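Local coordinates for tail fiber protein (Acinetobacter phage AM24, PDB 5W5P) that forms a trimeric tailspike of the phage and probably recognises and degrades the capsular polysaccharide of its Acinetobacter host, at residues Gly234-Ile239 and Asn265-Cys270; Lys458-Ser463 and Val599-Thr604; Gly468-Val473 and Leu579-Gly584. All coordinates share one frame; numbering follows the deposited sequence.

Contact 1 (Gly234-Ile239 and Asn265-Cys270)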
ATOM      1  N   GLY A 234       3.213  -5.768 -19.334  1.00 39.53           N
ATOM      2  CA  GLY A 234       2.758  -6.528 -20.480  1.00 36.89           C
ATOM      3  C   GLY A 234       1.271  -6.444 -20.748  1.00 38.05           C
ATOM      4  O   GLY A 234       0.485  -6.109 -19.856  1.00 41.25           O
ATOM      5  N   ARG A 235       0.882  -6.727 -21.989  1.00 38.00           N
ATOM      6  CA  ARG A 235      -0.515  -6.865 -22.376  1.00 39.07           C
ATOM      7  C   ARG A 235      -0.835  -8.347 -22.511  1.00 41.52           C
ATOM      8  O   ARG A 235      -0.055  -9.103 -23.102  1.00 45.45           O
ATOM      9  CB  ARG A 235      -0.800  -6.138 -23.693  1.00 36.17           C
ATOM     10  CG  ARG A 235      -2.227  -5.597 -23.817  1.00 37.75           C
ATOM     11  CD  ARG A 235      -3.236  -6.690 -24.147  1.00 37.01           C
ATOM     12  NE  ARG A 235      -4.549  -6.145 -24.484  1.00 37.67           N
ATOM     13  CZ  ARG A 235      -5.416  -5.647 -23.604  1.00 42.20           C
ATOM     14  NH1 ARG A 235      -5.132  -5.634 -22.308  1.00 40.85           N
ATOM     15  NH2 ARG A 235      -6.579  -5.168 -24.019  1.00 38.25           N
ATOM     16  N   TYR A 236      -1.974  -8.758 -21.957  1.00 39.77           N
ATOM     17  CA  TYR A 236      -2.416 -10.147 -21.999  1.00 35.66           C
ATOM     18  C   TYR A 236      -3.856 -10.172 -22.476  1.00 40.18           C
ATOM     19  O   TYR A 236      -4.733  -9.577 -21.840  1.00 38.60           O
ATOM     20  CB  TYR A 236      -2.290 -10.818 -20.630  1.00 35.04           C
ATOM     21  CG  TYR A 236      -0.876 -10.879 -20.118  1.00 34.52           C
ATOM     22  CD1 TYR A 236      -0.293  -9.784 -19.493  1.00 34.08           C
ATOM     23  CD2 TYR A 236      -0.121 -12.030 -20.257  1.00 39.62           C
ATOM     24  CE1 TYR A 236       0.999  -9.839 -19.021  1.00 38.12           C
ATOM     25  CE2 TYR A 236       1.175 -12.095 -19.791  1.00 39.69           C
ATOM     26  CZ  TYR A 236       1.730 -11.000 -19.176  1.00 38.43           C
ATOM     27  OH  TYR A 236       3.022 -11.066 -18.721  1.00 40.49           O
ATOM     28  N   LEU A 237      -4.096 -10.859 -23.587  1.00 37.07           N
ATOM     29  CA  LEU A 237      -5.396 -10.873 -24.240  1.00 37.92           C
ATOM     30  C   LEU A 237      -5.800 -12.318 -24.489  1.00 46.84           C
ATOM     31  O   LEU A 237      -5.073 -13.060 -25.160  1.00 48.23           O
ATOM     32  CB  LEU A 237      -5.349 -10.075 -25.548  1.00 38.63           C
ATOM     33  CG  LEU A 237      -6.615  -9.991 -26.403  1.00 41.30           C
ATOM     34  CD1 LEU A 237      -7.807  -9.499 -25.585  1.00 39.69           C
ATOM     35  CD2 LEU A 237      -6.367  -9.091 -27.599  1.00 40.40           C
ATOM     36  N   ARG A 238      -6.949 -12.710 -23.933  1.00 38.67           N
ATOM     37  CA  ARG A 238      -7.519 -14.049 -24.110  1.00 39.34           C
ATOM     38  C   ARG A 238      -6.514 -15.137 -23.735  1.00 38.97           C
ATOM     39  O   ARG A 238      -6.388 -16.164 -24.410  1.00 39.65           O
ATOM     40  CB  ARG A 238      -8.046 -14.241 -25.535  1.00 40.58           C
ATOM     41  CG  ARG A 238      -9.127 -13.235 -25.914  1.00 42.33           C
ATOM     42  CD  ARG A 238      -9.722 -13.517 -27.278  1.00 43.76           C
ATOM     43  NE  ARG A 238     -10.645 -12.463 -27.697  1.00 45.15           N
ATOM     44  CZ  ARG A 238     -10.279 -11.371 -28.367  1.00 50.85           C
ATOM     45  NH1 ARG A 238      -9.008 -11.188 -28.696  1.00 49.99           N
ATOM     46  NH2 ARG A 238     -11.186 -10.463 -28.715  1.00 51.96           N
ATOM     47  N   ILE A 239      -5.804 -14.911 -22.630  1.00 37.96           N
ATOM     48  CA  ILE A 239      -4.841 -15.859 -22.085  1.00 42.99           C
ATOM     49  C   ILE A 239      -5.525 -16.670 -20.994  1.00 42.17           C
ATOM     50  O   ILE A 239      -6.141 -16.107 -20.082  1.00 43.26           O
ATOM     51  CB  ILE A 239      -3.593 -15.134 -21.550  1.00 41.00           C
ATOM     52  CG1 ILE A 239      -2.861 -14.449 -22.708  1.00 38.48           C
ATOM     53  CG2 ILE A 239      -2.691 -16.091 -20.759  1.00 38.63           C
ATOM     54  CD1 ILE A 239      -1.957 -15.375 -23.501  1.00 37.27           C
ATOM     55  N   ASN A 265       0.120  -4.319 -15.438  1.00 41.61           N
ATOM     56  CA  ASN A 265      -0.150  -4.978 -16.709  1.00 39.64           C
ATOM     57  C   ASN A 265      -1.511  -4.548 -17.243  1.00 40.17           C
ATOM     58  O   ASN A 265      -2.296  -3.889 -16.558  1.00 45.01           O
ATOM     59  CB  ASN A 265      -0.111  -6.505 -16.575  1.00 34.25           C
ATOM     60  CG  ASN A 265       1.263  -7.023 -16.220  1.00 37.99           C
ATOM     61  OD1 ASN A 265       2.201  -6.936 -17.018  1.00 44.09           O
ATOM     62  ND2 ASN A 265       1.393  -7.573 -15.016  1.00 36.04           N
ATOM     63  N   HIS A 266      -1.784  -4.948 -18.481  1.00 36.40           N
ATOM     64  CA  HIS A 266      -3.062  -4.703 -19.142  1.00 34.70           C
ATOM     65  C   HIS A 266      -3.675  -6.067 -19.468  1.00 35.14           C
ATOM     66  O   HIS A 266      -3.324  -6.694 -20.470  1.00 37.24           O
ATOM     67  CB  HIS A 266      -2.872  -3.848 -20.399  1.00 42.11           C
ATOM     68  CG  HIS A 266      -2.142  -2.562 -20.157  1.00 40.67           C
ATOM     69  ND1 HIS A 266      -2.780  -1.341 -20.105  1.00 42.04           N
ATOM     70  CD2 HIS A 266      -0.826  -2.305 -19.967  1.00 40.57           C
ATOM     71  CE1 HIS A 266      -1.891  -0.388 -19.887  1.00 40.70           C
ATOM     72  NE2 HIS A 266      -0.697  -0.947 -19.799  1.00 40.14           N
ATOM     73  N   LEU A 267      -4.587  -6.529 -18.614  1.00 35.41           N
ATOM     74  CA  LEU A 267      -5.229  -7.828 -18.774  1.00 34.85           C
ATOM     75  C   LEU A 267      -6.619  -7.651 -19.365  1.00 39.72           C
ATOM     76  O   LEU A 267      -7.394  -6.801 -18.919  1.00 46.06           O
ATOM     77  CB  LEU A 267      -5.338  -8.571 -17.440  1.00 34.46           C
ATOM     78  CG  LEU A 267      -4.120  -8.575 -16.513  1.00 41.82           C
ATOM     79  CD1 LEU A 267      -4.375  -9.455 -15.310  1.00 42.48           C
ATOM     80  CD2 LEU A 267      -2.880  -9.042 -17.256  1.00 46.86           C
ATOM     81  N   ALA A 268      -6.936  -8.462 -20.367  1.00 39.62           N
ATOM     82  CA  ALA A 268      -8.248  -8.394 -20.992  1.00 39.88           C
ATOM     83  C   ALA A 268      -8.661  -9.784 -21.445  1.00 40.38           C
ATOM     84  O   ALA A 268      -7.882 -10.480 -22.108  1.00 41.07           O
ATOM     85  CB  ALA A 268      -8.245  -7.422 -22.175  1.00 42.82           C
ATOM     86  N   LEU A 269      -9.878 -10.181 -21.069  1.00 41.65           N
ATOM     87  CA  LEU A 269     -10.495 -11.423 -21.535  1.00 38.66           C
ATOM     88  C   LEU A 269      -9.675 -12.650 -21.154  1.00 38.66           C
ATOM     89  O   LEU A 269      -9.723 -13.675 -21.835  1.00 39.42           O
ATOM     90  CB  LEU A 269     -10.732 -11.382 -23.044  1.00 39.71           C
ATOM     91  CG  LEU A 269     -11.669 -10.257 -23.487  1.00 45.13           C
ATOM     92  CD1 LEU A 269     -11.595 -10.029 -24.993  1.00 41.34           C
ATOM     93  CD2 LEU A 269     -13.084 -10.580 -23.053  1.00 46.09           C
ATOM     94  N   CYS A 270      -8.919 -12.561 -20.063  1.00 37.29           N
ATOM     95  CA  CYS A 270      -8.157 -13.695 -19.560  1.00 43.60           C
ATOM     96  C   CYS A 270      -9.041 -14.562 -18.671  1.00 46.33           C
ATOM     97  O   CYS A 270      -9.891 -14.052 -17.937  1.00 49.19           O
ATOM     98  CB  CYS A 270      -6.928 -13.218 -18.782  1.00 41.92           C
ATOM     99  SG  CYS A 270      -5.817 -12.129 -19.721  1.00 42.27           S
TER
HETATM  100  O   HOH W   1      -6.637  -4.170 -20.001  1.00 39.81           O
HETATM  101  O   HOH W   2       4.074  -8.921 -17.849  1.00 36.43           O
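Tyr236 and Leu267 pack side by side, Leu267 CD2 lodging 3.5 Å from Tyr236 CD1, where parallel strands 235-237 and 266-268 stack as successive rungs of a right-handed beta-helix. With CG beside its backbone N (chi1 -62°), the tyrosine brings the CD1 side of its ring next to this methyl group. Cys270 SG fills the next hollow, 3.9 Å from Tyr236 CB; Phe210 and Leu242 also pack here, among large flat and branched residues. Gly234, with no side chain, lets the ring edge at CE1 lie close along the backbone. On the other face, Ala268 is small enough to let the Arg235 guanidinium lie over its methyl group, with NH2 3.4 Å from CB. Past the strands, Leu269 CD1 covers one face of the Arg238 guanidinium. Asn265 OD1 accepts from Gly234 N at 2.8 Å, in the carbonyl plane, and ND2 binds Met231 O. Arg235 NH1 makes a weak 2.8 Å bond to His266 O, while NH2 reaches Gly160 O of the second subunit and His266 NE2 binds its Glu203. The Tyr236 side is thus mainly apolar, a water joining its hydroxyl to Asn265 OD1, whereas the Arg235 side mixes small apolar groups with polar bonds to the second subunit.

Contact 2 (Lys458-Ser463 and Val599-Thr604)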
ATOM      1  N   LYS A 458      -4.844  11.962  39.303  1.00 52.76           N
ATOM      2  CA  LYS A 458      -4.720  13.146  40.140  1.00 49.55           C
ATOM      3  C   LYS A 458      -4.546  12.717  41.589  1.00 49.78           C
ATOM      4  O   LYS A 458      -5.210  11.789  42.059  1.00 47.76           O
ATOM      5  CB  LYS A 458      -5.943  14.070  40.007  1.00 47.71           C
ATOM      6  CG  LYS A 458      -5.769  15.417  40.696  1.00 50.22           C
ATOM      7  CD  LYS A 458      -6.829  16.421  40.281  1.00 52.83           C
ATOM      8  CE  LYS A 458      -6.325  17.845  40.459  1.00 56.29           C
ATOM      9  NZ  LYS A 458      -5.453  18.234  39.308  1.00 65.32           N
ATOM     10  N   GLU A 459      -3.645  13.398  42.286  1.00 51.13           N
ATOM     11  CA  GLU A 459      -3.394  13.152  43.697  1.00 52.79           C
ATOM     12  C   GLU A 459      -4.189  14.153  44.529  1.00 56.21           C
ATOM     13  O   GLU A 459      -4.168  15.354  44.245  1.00 52.77           O
ATOM     14  CB  GLU A 459      -1.898  13.255  43.997  1.00 50.99           C
ATOM     15  CG  GLU A 459      -1.561  13.523  45.444  1.00 49.22           C
ATOM     16  CD  GLU A 459      -0.095  13.842  45.645  1.00 50.34           C
ATOM     17  OE1 GLU A 459       0.237  15.037  45.793  1.00 51.25           O
ATOM     18  OE2 GLU A 459       0.723  12.900  45.668  1.00 51.38           O
ATOM     19  N   PHE A 460      -4.905  13.652  45.534  1.00 47.92           N
ATOM     20  CA  PHE A 460      -5.688  14.476  46.457  1.00 57.32           C
ATOM     21  C   PHE A 460      -5.122  14.265  47.857  1.00 56.78           C
ATOM     22  O   PHE A 460      -5.554  13.365  48.582  1.00 49.71           O
ATOM     23  CB  PHE A 460      -7.184  14.124  46.408  1.00 48.05           C
ATOM     24  CG  PHE A 460      -7.829  14.389  45.078  1.00 47.13           C
ATOM     25  CD1 PHE A 460      -8.388  15.623  44.798  1.00 47.43           C
ATOM     26  CD2 PHE A 460      -7.882  13.397  44.111  1.00 46.03           C
ATOM     27  CE1 PHE A 460      -8.980  15.867  43.574  1.00 52.92           C
ATOM     28  CE2 PHE A 460      -8.474  13.635  42.886  1.00 45.24           C
ATOM     29  CZ  PHE A 460      -9.022  14.870  42.617  1.00 45.56           C
ATOM     30  N   LEU A 461      -4.148  15.091  48.232  1.00 53.18           N
ATOM     31  CA  LEU A 461      -3.586  15.005  49.573  1.00 51.94           C
ATOM     32  C   LEU A 461      -4.674  15.247  50.613  1.00 52.45           C
ATOM     33  O   LEU A 461      -5.545  16.103  50.438  1.00 53.13           O
ATOM     34  CB  LEU A 461      -2.450  16.014  49.738  1.00 53.68           C
ATOM     35  CG  LEU A 461      -1.157  15.660  48.994  1.00 60.41           C
ATOM     36  CD1 LEU A 461      -0.252  16.877  48.845  1.00 59.94           C
ATOM     37  CD2 LEU A 461      -0.424  14.522  49.692  1.00 62.64           C
ATOM     38  N   SER A 462      -4.630  14.469  51.697  1.00 52.92           N
ATOM     39  CA  SER A 462      -5.662  14.583  52.722  1.00 55.09           C
ATOM     40  C   SER A 462      -5.621  15.937  53.416  1.00 60.30           C
ATOM     41  O   SER A 462      -6.672  16.463  53.796  1.00 62.50           O
ATOM     42  CB  SER A 462      -5.516  13.456  53.744  1.00 53.79           C
ATOM     43  OG  SER A 462      -5.749  12.197  53.138  1.00 52.86           O
ATOM     44  N   SER A 463      -4.432  16.522  53.577  1.00 62.23           N
ATOM     45  CA  SER A 463      -4.319  17.822  54.229  1.00 63.02           C
ATOM     46  C   SER A 463      -5.096  18.911  53.498  1.00 65.72           C
ATOM     47  O   SER A 463      -5.424  19.935  54.106  1.00 65.45           O
ATOM     48  CB  SER A 463      -2.848  18.224  54.341  1.00 59.95           C
ATOM     49  OG  SER A 463      -2.244  18.298  53.060  1.00 59.24           O
ATOM     50  N   VAL A 599      -5.319  10.432  48.652  1.00 54.27           N
ATOM     51  CA  VAL A 599      -6.100   9.554  47.793  1.00 53.15           C
ATOM     52  C   VAL A 599      -5.616   9.786  46.368  1.00 52.04           C
ATOM     53  O   VAL A 599      -5.749  10.893  45.830  1.00 49.71           O
ATOM     54  CB  VAL A 599      -7.607   9.812  47.928  1.00 54.49           C
ATOM     55  CG1 VAL A 599      -8.374   9.050  46.855  1.00 46.03           C
ATOM     56  CG2 VAL A 599      -8.076   9.412  49.317  1.00 47.97           C
ATOM     57  N   PHE A 600      -5.028   8.750  45.767  1.00 51.00           N
ATOM     58  CA  PHE A 600      -4.561   8.796  44.384  1.00 47.70           C
ATOM     59  C   PHE A 600      -5.622   8.152  43.500  1.00 44.24           C
ATOM     60  O   PHE A 600      -5.866   6.945  43.588  1.00 43.88           O
ATOM     61  CB  PHE A 600      -3.218   8.083  44.244  1.00 46.63           C
ATOM     62  CG  PHE A 600      -2.495   8.397  42.967  1.00 47.06           C
ATOM     63  CD1 PHE A 600      -2.028   9.677  42.711  1.00 47.74           C
ATOM     64  CD2 PHE A 600      -2.284   7.410  42.020  1.00 48.05           C
ATOM     65  CE1 PHE A 600      -1.360   9.964  41.523  1.00 49.03           C
ATOM     66  CE2 PHE A 600      -1.614   7.686  40.835  1.00 46.73           C
ATOM     67  CZ  PHE A 600      -1.152   8.963  40.587  1.00 44.23           C
ATOM     68  N   SER A 601      -6.254   8.947  42.649  1.00 43.79           N
ATOM     69  CA  SER A 601      -7.415   8.505  41.892  1.00 42.90           C
ATOM     70  C   SER A 601      -7.050   8.350  40.419  1.00 48.52           C
ATOM     71  O   SER A 601      -6.600   9.309  39.782  1.00 46.57           O
ATOM     72  CB  SER A 601      -8.568   9.488  42.063  1.00 43.07           C
ATOM     73  OG  SER A 601      -9.017   9.507  43.409  1.00 47.37           O
ATOM     74  N   SER A 602      -7.251   7.146  39.886  1.00 47.30           N
ATOM     75  CA  SER A 602      -7.121   6.864  38.457  1.00 43.27           C
ATOM     76  C   SER A 602      -8.525   6.863  37.862  1.00 42.40           C
ATOM     77  O   SER A 602      -9.233   5.856  37.926  1.00 45.15           O
ATOM     78  CB  SER A 602      -6.422   5.528  38.229  1.00 44.58           C
ATOM     79  OG  SER A 602      -5.067   5.575  38.637  1.00 46.88           O
ATOM     80  N   THR A 603      -8.931   7.994  37.289  1.00 41.34           N
ATOM     81  CA  THR A 603     -10.285   8.156  36.775  1.00 43.36           C
ATOM     82  C   THR A 603     -10.333   7.813  35.292  1.00 46.20           C
ATOM     83  O   THR A 603      -9.539   8.333  34.506  1.00 48.48           O
ATOM     84  CB  THR A 603     -10.779   9.588  36.981  1.00 42.57           C
ATOM     85  OG1 THR A 603     -10.758   9.911  38.375  1.00 42.16           O
ATOM     86  CG2 THR A 603     -12.192   9.726  36.456  1.00 39.68           C
ATOM     87  N   THR A 604     -11.269   6.944  34.916  1.00 47.26           N
ATOM     88  CA  THR A 604     -11.533   6.620  33.517  1.00 45.67           C
ATOM     89  C   THR A 604     -12.994   6.930  33.224  1.00 44.00           C
ATOM     90  O   THR A 604     -13.889   6.407  33.897  1.00 44.26           O
ATOM     91  CB  THR A 604     -11.224   5.150  33.210  1.00 41.70           C
ATOM     92  OG1 THR A 604      -9.841   4.884  33.463  1.00 41.85           O
ATOM     93  CG2 THR A 604     -11.518   4.846  31.748  1.00 40.30           C
TER
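Lys458 and Ser601 form a hydrogen-bonded pair within the antiparallel ladder between strand 451-461, at the edge of a five-stranded sheet within this chain, and its neighbour 598-608. Lys458 N donates to Ser601 O at 3.2 Å, and Ser601 N returns a nearly straight bond to Lys458 O, 3.1 Å long. The long aliphatic part of the lysine runs past Glu475, a place where a flexible chain can cover its neighbour, while NZ makes a long, weak ion pair with the terminal carboxylate of Thr623.

Glu459 comes next, in the non-hydrogen-bonded pair with Phe600. Its CB approaches the edge of the Phe600 ring, 3.8 Å from CD1. Since CG of Phe600 is anti to the backbone N (chi1 -164°), the ring swings back toward the first strand and meets this methylene. The rest of the glutamate stretches out to a salt bridge with Lys598, so a single residue supplies both an apolar stem and a charge. Beyond the pair, Phe600 packs on Ser612 of the second subunit.

Phe460 turns to the other face, shared with Val599 and Ser601, and packs on Thr472; the large ring and the branched valine suit this buried side. Its N donates to Val599 O at 2.9 Å, and Val599 N donates back to Phe460 O from above the carbonyl plane. Past Leu461 the chain bends, and Ser462 still bonds the backbone of Ala597, while its OG bonds His471 NE2. On the buried face Ser601 OG, committed to Val473 O, still lies 4.1 Å from Phe460 CD2.

Contact 3 (Gly468-Val473 and Leu579-Gly584)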
ATOM      1  N   GLY A 468     -14.055  17.067  57.653  1.00 68.06           N
ATOM      2  CA  GLY A 468     -15.113  16.370  58.365  1.00 64.96           C
ATOM      3  C   GLY A 468     -15.522  15.031  57.781  1.00 63.33           C
ATOM      4  O   GLY A 468     -16.716  14.762  57.616  1.00 62.51           O
ATOM      5  N   GLY A 469     -14.546  14.182  57.462  1.00 60.64           N
ATOM      6  CA  GLY A 469     -14.824  12.884  56.888  1.00 57.04           C
ATOM      7  C   GLY A 469     -15.196  12.890  55.422  1.00 56.18           C
ATOM      8  O   GLY A 469     -15.363  11.811  54.840  1.00 55.37           O
ATOM      9  N   VAL A 470     -15.339  14.059  54.805  1.00 57.08           N
ATOM     10  CA  VAL A 470     -15.636  14.179  53.383  1.00 54.44           C
ATOM     11  C   VAL A 470     -14.323  14.383  52.639  1.00 57.03           C
ATOM     12  O   VAL A 470     -13.612  15.369  52.877  1.00 56.03           O
ATOM     13  CB  VAL A 470     -16.614  15.328  53.105  1.00 52.92           C
ATOM     14  CG1 VAL A 470     -16.909  15.420  51.617  1.00 53.16           C
ATOM     15  CG2 VAL A 470     -17.899  15.125  53.893  1.00 52.43           C
ATOM     16  N   HIS A 471     -14.004  13.457  51.737  1.00 57.07           N
ATOM     17  CA  HIS A 471     -12.740  13.444  51.010  1.00 57.73           C
ATOM     18  C   HIS A 471     -13.010  13.658  49.525  1.00 57.03           C
ATOM     19  O   HIS A 471     -13.795  12.921  48.921  1.00 56.43           O
ATOM     20  CB  HIS A 471     -11.999  12.124  51.236  1.00 58.66           C
ATOM     21  CG  HIS A 471     -10.513  12.240  51.109  1.00 59.35           C
ATOM     22  ND1 HIS A 471      -9.898  12.693  49.962  1.00 59.18           N
ATOM     23  CD2 HIS A 471      -9.519  11.966  51.987  1.00 60.71           C
ATOM     24  CE1 HIS A 471      -8.588  12.696  50.140  1.00 60.61           C
ATOM     25  NE2 HIS A 471      -8.332  12.260  51.361  1.00 60.08           N
ATOM     26  N   THR A 472     -12.369  14.670  48.945  1.00 54.51           N
ATOM     27  CA  THR A 472     -12.478  14.897  47.512  1.00 55.66           C
ATOM     28  C   THR A 472     -11.761  13.773  46.777  1.00 60.59           C
ATOM     29  O   THR A 472     -10.619  13.436  47.103  1.00 62.33           O
ATOM     30  CB  THR A 472     -11.869  16.250  47.138  1.00 56.21           C
ATOM     31  OG1 THR A 472     -12.362  17.269  48.016  1.00 58.78           O
ATOM     32  CG2 THR A 472     -12.206  16.617  45.703  1.00 56.10           C
ATOM     33  N   VAL A 473     -12.429  13.176  45.794  1.00 56.44           N
ATOM     34  CA  VAL A 473     -11.898  11.988  45.136  1.00 49.94           C
ATOM     35  C   VAL A 473     -11.646  12.192  43.652  1.00 47.83           C
ATOM     36  O   VAL A 473     -10.956  11.362  43.039  1.00 49.87           O
ATOM     37  CB  VAL A 473     -12.819  10.769  45.353  1.00 50.30           C
ATOM     38  CG1 VAL A 473     -12.670  10.275  46.776  1.00 55.86           C
ATOM     39  CG2 VAL A 473     -14.272  11.101  45.001  1.00 47.92           C
ATOM     40  N   LEU A 579     -15.795  19.288  41.852  1.00 59.31           N
ATOM     41  CA  LEU A 579     -15.083  18.409  42.770  1.00 55.56           C
ATOM     42  C   LEU A 579     -16.043  17.329  43.251  1.00 53.20           C
ATOM     43  O   LEU A 579     -17.065  17.637  43.871  1.00 53.43           O
ATOM     44  CB  LEU A 579     -14.528  19.195  43.958  1.00 55.89           C
ATOM     45  CG  LEU A 579     -13.853  20.547  43.707  1.00 54.91           C
ATOM     46  CD1 LEU A 579     -13.391  21.149  45.025  1.00 54.78           C
ATOM     47  CD2 LEU A 579     -12.684  20.411  42.746  1.00 51.62           C
ATOM     48  N   LEU A 580     -15.721  16.073  42.961  1.00 52.87           N
ATOM     49  CA  LEU A 580     -16.501  14.946  43.457  1.00 51.48           C
ATOM     50  C   LEU A 580     -15.912  14.480  44.783  1.00 49.93           C
ATOM     51  O   LEU A 580     -14.692  14.334  44.911  1.00 46.62           O
ATOM     52  CB  LEU A 580     -16.515  13.808  42.438  1.00 50.13           C
ATOM     53  CG  LEU A 580     -17.263  14.094  41.131  1.00 46.59           C
ATOM     54  CD1 LEU A 580     -16.314  14.651  40.078  1.00 44.38           C
ATOM     55  CD2 LEU A 580     -17.961  12.845  40.615  1.00 43.60           C
ATOM     56  N   LYS A 581     -16.777  14.267  45.773  1.00 51.45           N
ATOM     57  CA  LYS A 581     -16.336  13.970  47.129  1.00 51.42           C
ATOM     58  C   LYS A 581     -17.148  12.825  47.718  1.00 53.27           C
ATOM     59  O   LYS A 581     -18.336  12.667  47.423  1.00 51.78           O
ATOM     60  CB  LYS A 581     -16.460  15.194  48.045  1.00 48.27           C
ATOM     61  CG  LYS A 581     -16.104  16.520  47.401  1.00 49.62           C
ATOM     62  CD  LYS A 581     -16.461  17.663  48.330  1.00 55.45           C
ATOM     63  CE  LYS A 581     -16.013  18.993  47.774  1.00 58.08           C
ATOM     64  NZ  LYS A 581     -16.212  20.066  48.787  1.00 61.06           N
ATOM     65  N   LEU A 582     -16.493  12.039  48.572  1.00 54.21           N
ATOM     66  CA  LEU A 582     -17.128  10.946  49.292  1.00 51.39           C
ATOM     67  C   LEU A 582     -16.993  11.163  50.794  1.00 52.80           C
ATOM     68  O   LEU A 582     -15.981  11.685  51.275  1.00 54.45           O
ATOM     69  CB  LEU A 582     -16.520   9.593  48.903  1.00 47.58           C
ATOM     70  CG  LEU A 582     -16.740   9.163  47.453  1.00 48.32           C
ATOM     71  CD1 LEU A 582     -15.947   7.904  47.134  1.00 44.95           C
ATOM     72  CD2 LEU A 582     -18.223   8.958  47.172  1.00 51.44           C
ATOM     73  N   SER A 583     -18.019  10.751  51.532  1.00 51.88           N
ATOM     74  CA  SER A 583     -18.071  10.922  52.975  1.00 54.33           C
ATOM     75  C   SER A 583     -17.674   9.627  53.686  1.00 55.20           C
ATOM     76  O   SER A 583     -17.352   8.611  53.062  1.00 51.01           O
ATOM     77  CB  SER A 583     -19.465  11.382  53.407  1.00 50.53           C
ATOM     78  OG  SER A 583     -20.461  10.474  52.962  1.00 51.35           O
ATOM     79  N   GLY A 584     -17.695   9.678  55.016  1.00 51.20           N
ATOM     80  CA  GLY A 584     -17.365   8.520  55.827  1.00 51.53           C
ATOM     81  C   GLY A 584     -15.916   8.090  55.762  1.00 56.23           C
ATOM     82  O   GLY A 584     -15.621   6.903  55.933  1.00 55.90           O
TER
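His471 and Leu582 exchange two backbone hydrogen bonds, N to O in both directions, and these fix the antiparallel register of strands 470-473 and 579-582. The strands are strongly twisted against each other, with 137° between their directions, and approach closely at Thr472 and Lys581, a non-hydrogen-bonded pair with CA atoms 4.0 Å apart. Val473 N adds a third bond, to Leu580 O at 2.7 Å. At the other end the chains leave the ladder through Gly469 and Gly584, whose positive phi angles are easily adopted without a side chain.

On one face Val470 CG1 rests 3.6 Å from Lys581 CB, while Thr472 OG1 lies beside the lysine's extended methylenes, 3.9 Å from CG. Threonine suits this place because its other branch is apolar: CG2 packs on Leu579 CB at 3.9 Å. The lysine amine continues to a salt bridge with Glu572. On the opposite face Val473 CG2 meets Leu582 CG at 4.0 Å, the two side chains crossing at about a right angle. His471 turns its ring away from the second strand. ND1 donates to Thr472 O at 3.0 Å, in the ring plane but above that of the carbonyl, and with the NE2 bond to Ser462 OG this limits the ring's rotation.

Strand 569-574 flanks 577-582, its Ile571 touching Leu580, and Met500 of strand 492-503 covers both Val473 and Leu582, so that this small sheet packs against the larger one.

In the fold
From the N terminus, contact 1 comes first: residues 234-239 and 265-270 close a short loop, roughly one turn of the beta-helix that forms the body of the spike. The chain then runs on to the C-terminal domain, where contact 2 closes a long loop between 458-463 and 599-604. Contact 3, 468-473 with 579-584, opens and closes within that loop. Contact 1 lies about 68 Å from contact 2, centre to centre, across the middle of the chain, whereas the centres of contacts 2 and 3 are only 11 Å apart and the two touch: a probable hydrogen bond from Ser601 OG to Val473 O ties the two C-terminal sheets together, with Ser462 and His471 as a second link from beyond the strand end. Contacts 1 and 2 also reach the second subunit.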